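Local coordinates for protein alpha-toxin (Clostridium novyi, PDB 2VK9) that is a large clostridial toxin whose catalytic domain belongs to the TcdA/TcdB family and has a GT-A type glycosyltransferase fold, at residues Glu242-Tyr253 / Ile269-Tyr278. Numbering follows the deposited sequence.
Sequences ENILTNKLKSYY and ILRIAILKKY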
loop_
_atom_site.group_PDB
_atom_site.type_symbol
_atom_site.label_atom_id
_atom_site.label_comp_id
_atom_site.label_asym_id
_atom_site.label_seq_id
_atom_site.Cartn_x
_atom_site.Cartn_y
_atom_site.Cartn_z
ATOM N N GLU A 242 13.696 -15.375 10.021
ATOM C CA GLU A 242 12.358 -15.686 10.523
ATOM C C GLU A 242 11.550 -16.238 9.354
ATOM O O GLU A 242 11.836 -15.931 8.200
ATOM C CB GLU A 242 11.647 -14.429 11.044
ATOM C CG GLU A 242 12.543 -13.299 11.522
ATOM C CD GLU A 242 13.023 -13.503 12.943
ATOM O OE1 GLU A 242 12.155 -13.558 13.852
ATOM O OE2 GLU A 242 14.261 -13.599 13.152
ATOM N N ASN A 243 10.531 -17.034 9.636
ATOM C CA ASN A 243 9.655 -17.479 8.569
ATOM C C ASN A 243 8.548 -16.483 8.343
ATOM O O ASN A 243 7.414 -16.683 8.774
ATOM C CB ASN A 243 9.124 -18.878 8.835
ATOM C CG ASN A 243 10.061 -19.919 8.333
ATOM O OD1 ASN A 243 10.060 -20.236 7.140
ATOM N ND2 ASN A 243 10.919 -20.429 9.220
ATOM N N ILE A 244 8.889 -15.391 7.683
ATOM C CA ILE A 244 7.908 -14.371 7.426
ATOM C C ILE A 244 7.409 -14.540 6.005
ATOM O O ILE A 244 6.208 -14.663 5.787
ATOM C CB ILE A 244 8.474 -12.969 7.671
ATOM C CG1 ILE A 244 8.742 -12.773 9.161
ATOM C CG2 ILE A 244 7.507 -11.908 7.184
ATOM C CD1 ILE A 244 9.661 -11.616 9.471
ATOM N N LEU A 245 8.339 -14.568 5.054
ATOM C CA LEU A 245 8.005 -14.731 3.646
ATOM C C LEU A 245 8.021 -16.188 3.229
ATOM O O LEU A 245 9.015 -16.892 3.426
ATOM C CB LEU A 245 8.960 -13.932 2.763
ATOM C CG LEU A 245 8.759 -12.424 2.763
ATOM C CD1 LEU A 245 9.964 -11.765 2.172
ATOM C CD2 LEU A 245 7.482 -12.032 2.016
ATOM N N THR A 246 6.915 -16.626 2.633
ATOM C CA THR A 246 6.752 -18.015 2.231
ATOM C C THR A 246 5.989 -18.168 0.910
ATOM O O THR A 246 5.119 -17.356 0.577
ATOM C CB THR A 246 6.054 -18.828 3.355
ATOM O OG1 THR A 246 6.410 -20.213 3.240
ATOM C CG2 THR A 246 4.511 -18.649 3.321
ATOM N N ASN A 247 6.332 -19.218 0.166
ATOM C CA ASN A 247 5.585 -19.609 -1.021
ATOM C C ASN A 247 5.441 -18.472 -2.023
ATOM O O ASN A 247 6.460 -17.904 -2.484
ATOM C CB ASN A 247 4.204 -20.156 -0.628
ATOM C CG ASN A 247 4.296 -21.360 0.297
ATOM O OD1 ASN A 247 5.030 -22.316 0.022
ATOM N ND2 ASN A 247 3.544 -21.323 1.399
ATOM N N LYS A 248 4.173 -18.141 -2.333
ATOM C CA LYS A 248 3.845 -17.148 -3.352
ATOM C C LYS A 248 4.378 -15.760 -3.023
ATOM O O LYS A 248 5.057 -15.142 -3.855
ATOM C CB LYS A 248 2.336 -17.104 -3.598
ATOM C CG LYS A 248 1.816 -18.284 -4.399
ATOM C CD LYS A 248 0.378 -18.053 -4.875
ATOM C CE LYS A 248 -0.162 -19.253 -5.657
ATOM N NZ LYS A 248 -0.293 -20.451 -4.779
ATOM N N LEU A 249 4.092 -15.277 -1.814
ATOM C CA LEU A 249 4.559 -13.957 -1.399
ATOM C C LEU A 249 6.072 -13.851 -1.480
ATOM O O LEU A 249 6.603 -12.838 -1.935
ATOM C CB LEU A 249 4.082 -13.604 0.009
ATOM C CG LEU A 249 2.576 -13.505 0.257
ATOM C CD1 LEU A 249 2.349 -12.855 1.620
ATOM C CD2 LEU A 249 1.854 -12.703 -0.827
ATOM N N LYS A 250 6.759 -14.905 -1.057
ATOM C CA LYS A 250 8.202 -14.970 -1.169
ATOM C C LYS A 250 8.668 -14.766 -2.616
ATOM O O LYS A 250 9.661 -14.090 -2.850
ATOM C CB LYS A 250 8.700 -16.294 -0.608
ATOM C CG LYS A 250 10.198 -16.398 -0.397
ATOM C CD LYS A 250 10.529 -17.782 0.139
ATOM C CE LYS A 250 11.994 -18.104 -0.024
ATOM N NZ LYS A 250 12.216 -19.549 0.201
ATOM N N SER A 251 7.940 -15.334 -3.578
ATOM C CA SER A 251 8.268 -15.167 -4.994
ATOM C C SER A 251 8.122 -13.736 -5.438
ATOM O O SER A 251 8.970 -13.217 -6.164
ATOM C CB SER A 251 7.347 -15.998 -5.866
ATOM O OG SER A 251 7.583 -17.356 -5.643
ATOM N N TYR A 252 7.021 -13.109 -5.036
ATOM C CA TYR A 252 6.731 -11.775 -5.516
ATOM C C TYR A 252 7.719 -10.785 -4.908
ATOM O O TYR A 252 8.070 -9.781 -5.537
ATOM C CB TYR A 252 5.304 -11.366 -5.186
ATOM C CG TYR A 252 4.218 -12.364 -5.515
ATOM C CD1 TYR A 252 3.119 -12.505 -4.669
ATOM C CD2 TYR A 252 4.265 -13.143 -6.673
ATOM C CE1 TYR A 252 2.102 -13.390 -4.952
ATOM C CE2 TYR A 252 3.245 -14.043 -6.969
ATOM C CZ TYR A 252 2.162 -14.156 -6.103
ATOM O OH TYR A 252 1.136 -15.043 -6.361
ATOM N N TYR A 253 8.169 -11.087 -3.690
ATOM C CA TYR A 253 9.161 -10.268 -3.005
ATOM C C TYR A 253 10.455 -10.187 -3.814
ATOM O O TYR A 253 10.932 -9.099 -4.115
ATOM C CB TYR A 253 9.412 -10.786 -1.578
ATOM C CG TYR A 253 10.502 -10.050 -0.832
ATOM C CD1 TYR A 253 10.269 -8.789 -0.271
ATOM C CD2 TYR A 253 11.767 -10.612 -0.688
ATOM C CE1 TYR A 253 11.274 -8.104 0.416
ATOM C CE2 TYR A 253 12.777 -9.936 0.004
ATOM C CZ TYR A 253 12.523 -8.685 0.541
ATOM O OH TYR A 253 13.525 -8.036 1.206
ATOM N N ILE A 269 4.670 -5.966 -0.215
ATOM C CA ILE A 269 4.507 -7.396 -0.022
ATOM C C ILE A 269 4.869 -7.780 1.422
ATOM O O ILE A 269 4.070 -8.396 2.133
ATOM C CB ILE A 269 5.311 -8.186 -1.085
ATOM C CG1 ILE A 269 4.837 -7.769 -2.477
ATOM C CG2 ILE A 269 5.185 -9.699 -0.885
ATOM C CD1 ILE A 269 5.724 -8.215 -3.574
ATOM N N LEU A 270 6.055 -7.368 1.855
ATOM C CA LEU A 270 6.575 -7.746 3.157
ATOM C C LEU A 270 5.616 -7.339 4.280
ATOM O O LEU A 270 5.353 -8.118 5.199
ATOM C CB LEU A 270 7.981 -7.170 3.346
ATOM C CG LEU A 270 8.825 -7.591 4.548
ATOM C CD1 LEU A 270 8.907 -9.103 4.662
ATOM C CD2 LEU A 270 10.214 -6.990 4.441
ATOM N N ARG A 271 5.090 -6.124 4.174
ATOM C CA ARG A 271 4.042 -5.578 5.037
ATOM C C ARG A 271 2.967 -6.607 5.379
ATOM O O ARG A 271 2.590 -6.806 6.540
ATOM C CB ARG A 271 3.371 -4.495 4.223
ATOM C CG ARG A 271 2.705 -3.391 4.955
ATOM C CD ARG A 271 2.477 -2.264 3.960
ATOM N NE ARG A 271 3.746 -1.908 3.342
ATOM C CZ ARG A 271 4.115 -0.675 3.022
ATOM N NH1 ARG A 271 3.312 0.368 3.251
ATOM N NH2 ARG A 271 5.305 -0.492 2.472
ATOM N N ILE A 272 2.461 -7.238 4.326
ATOM C CA ILE A 272 1.336 -8.138 4.410
ATOM C C ILE A 272 1.750 -9.404 5.145
ATOM O O ILE A 272 1.044 -9.861 6.053
ATOM C CB ILE A 272 0.777 -8.422 3.009
ATOM C CG1 ILE A 272 0.151 -7.145 2.445
ATOM C CG2 ILE A 272 -0.255 -9.528 3.052
ATOM C CD1 ILE A 272 -0.273 -7.254 0.985
ATOM N N ALA A 273 2.900 -9.953 4.772
ATOM C CA ALA A 273 3.439 -11.123 5.437
ATOM C C ALA A 273 3.693 -10.850 6.929
ATOM O O ALA A 273 3.393 -11.701 7.763
ATOM C CB ALA A 273 4.702 -11.610 4.730
ATOM N N ILE A 274 4.218 -9.669 7.266
ATOM C CA ILE A 274 4.465 -9.319 8.669
ATOM C C ILE A 274 3.155 -9.398 9.453
ATOM O O ILE A 274 3.071 -10.080 10.483
ATOM C CB ILE A 274 5.069 -7.902 8.852
ATOM C CG1 ILE A 274 6.434 -7.769 8.171
ATOM C CG2 ILE A 274 5.168 -7.541 10.331
ATOM C CD1 ILE A 274 7.543 -8.500 8.856
ATOM N N LEU A 275 2.132 -8.711 8.960
ATOM C CA LEU A 275 0.832 -8.736 9.625
ATOM C C LEU A 275 0.241 -10.134 9.735
ATOM O O LEU A 275 -0.377 -10.447 10.750
ATOM C CB LEU A 275 -0.162 -7.797 8.951
ATOM C CG LEU A 275 0.187 -6.312 9.013
ATOM C CD1 LEU A 275 -0.648 -5.548 8.007
ATOM C CD2 LEU A 275 -0.021 -5.774 10.421
ATOM N N LYS A 276 0.432 -10.985 8.729
ATOM C CA LYS A 276 -0.088 -12.341 8.852
ATOM C C LYS A 276 0.699 -13.195 9.843
ATOM O O LYS A 276 0.191 -14.186 10.357
ATOM C CB LYS A 276 -0.213 -13.056 7.512
ATOM C CG LYS A 276 -1.364 -14.056 7.545
ATOM C CD LYS A 276 -1.124 -15.211 6.632
ATOM C CE LYS A 276 -2.396 -16.069 6.484
ATOM N NZ LYS A 276 -2.477 -16.806 5.139
ATOM N N LYS A 277 1.934 -12.812 10.118
ATOM C CA LYS A 277 2.728 -13.522 11.099
ATOM C C LYS A 277 2.451 -12.987 12.510
ATOM O O LYS A 277 2.051 -13.741 13.368
ATOM C CB LYS A 277 4.209 -13.443 10.731
ATOM C CG LYS A 277 5.157 -14.048 11.746
ATOM C CD LYS A 277 5.611 -15.419 11.359
ATOM C CE LYS A 277 6.546 -15.971 12.437
ATOM N NZ LYS A 277 6.274 -17.445 12.693
ATOM N N TYR A 278 2.623 -11.685 12.730
ATOM C CA TYR A 278 2.566 -11.089 14.066
ATOM C C TYR A 278 1.237 -10.432 14.368
ATOM O O TYR A 278 0.810 -10.384 15.521
ATOM C CB TYR A 278 3.667 -10.029 14.229
ATOM C CG TYR A 278 5.068 -10.565 14.045
ATOM C CD1 TYR A 278 5.677 -10.558 12.787
ATOM C CD2 TYR A 278 5.780 -11.091 15.124
ATOM C CE1 TYR A 278 6.953 -11.062 12.603
ATOM C CE2 TYR A 278 7.069 -11.594 14.957
ATOM C CZ TYR A 278 7.648 -11.583 13.691
ATOM O OH TYR A 278 8.929 -12.085 13.505
#
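The backbone oxygen of Ile269 accepts two N-H groups, from Ile272 N at 3.0 Å and from Ala273 N at 3.3 Å. Both are helical bonds inside 269-278. The contact itself is mainly apolar. The CB of Ile269 is directed toward 242-253, and its two branches touch different places. CG2 lies against the backbone oxygen and CB of Leu249. CD1 reaches further and meets Tyr252 CB at 3.6 Å. CG1 stands anti to the carbonyl carbon (chi1 -58°), and an extended chi2 (167°) then takes CD1 out to Tyr252.

Ala273 is the small residue at the centre. Its CB takes Ile244 CG2 at 3.7 Å, with Leu245 CD2 and Leu249 CD1 also around it. The short side chain fits the close approach of the loop, where the CA atoms of Ile244 and Ala273 are 5.9 Å apart. Leu245 crosses Leu270 at about a right angle, with Leu245 CD1 and Leu270 CD1 3.8 Å apart. The same Leu245 CD1 sits over one face of the Tyr253 ring, toward its rim.

Ile244 also reaches Ile274 and Tyr278, further along 269-278. Its CG2 and CD1 both touch Ile274 CD1, and its CD1 comes to the edge of the Tyr278 ring, 4.2 Å from Tyr278 CE1. An inverse gamma turn centred on Asn243 leads into this part of the loop. The exposed Lys277 chain passes the backbone oxygen of Asn243 with its CD.

The two helix segments run nearly antiparallel, at 152°, with axes 10.0 Å apart. They belong to consecutive helices, a helical hairpin within the catalytic domain. Helix 396-422 touches Leu249 and Ile272, and Tyr252 OH bonds to Glu410 there. Phe132 of strand 128-133 packs on Ile244 and Ile274, and strand 280-283 of the central sheet follows directly after helix 263-278.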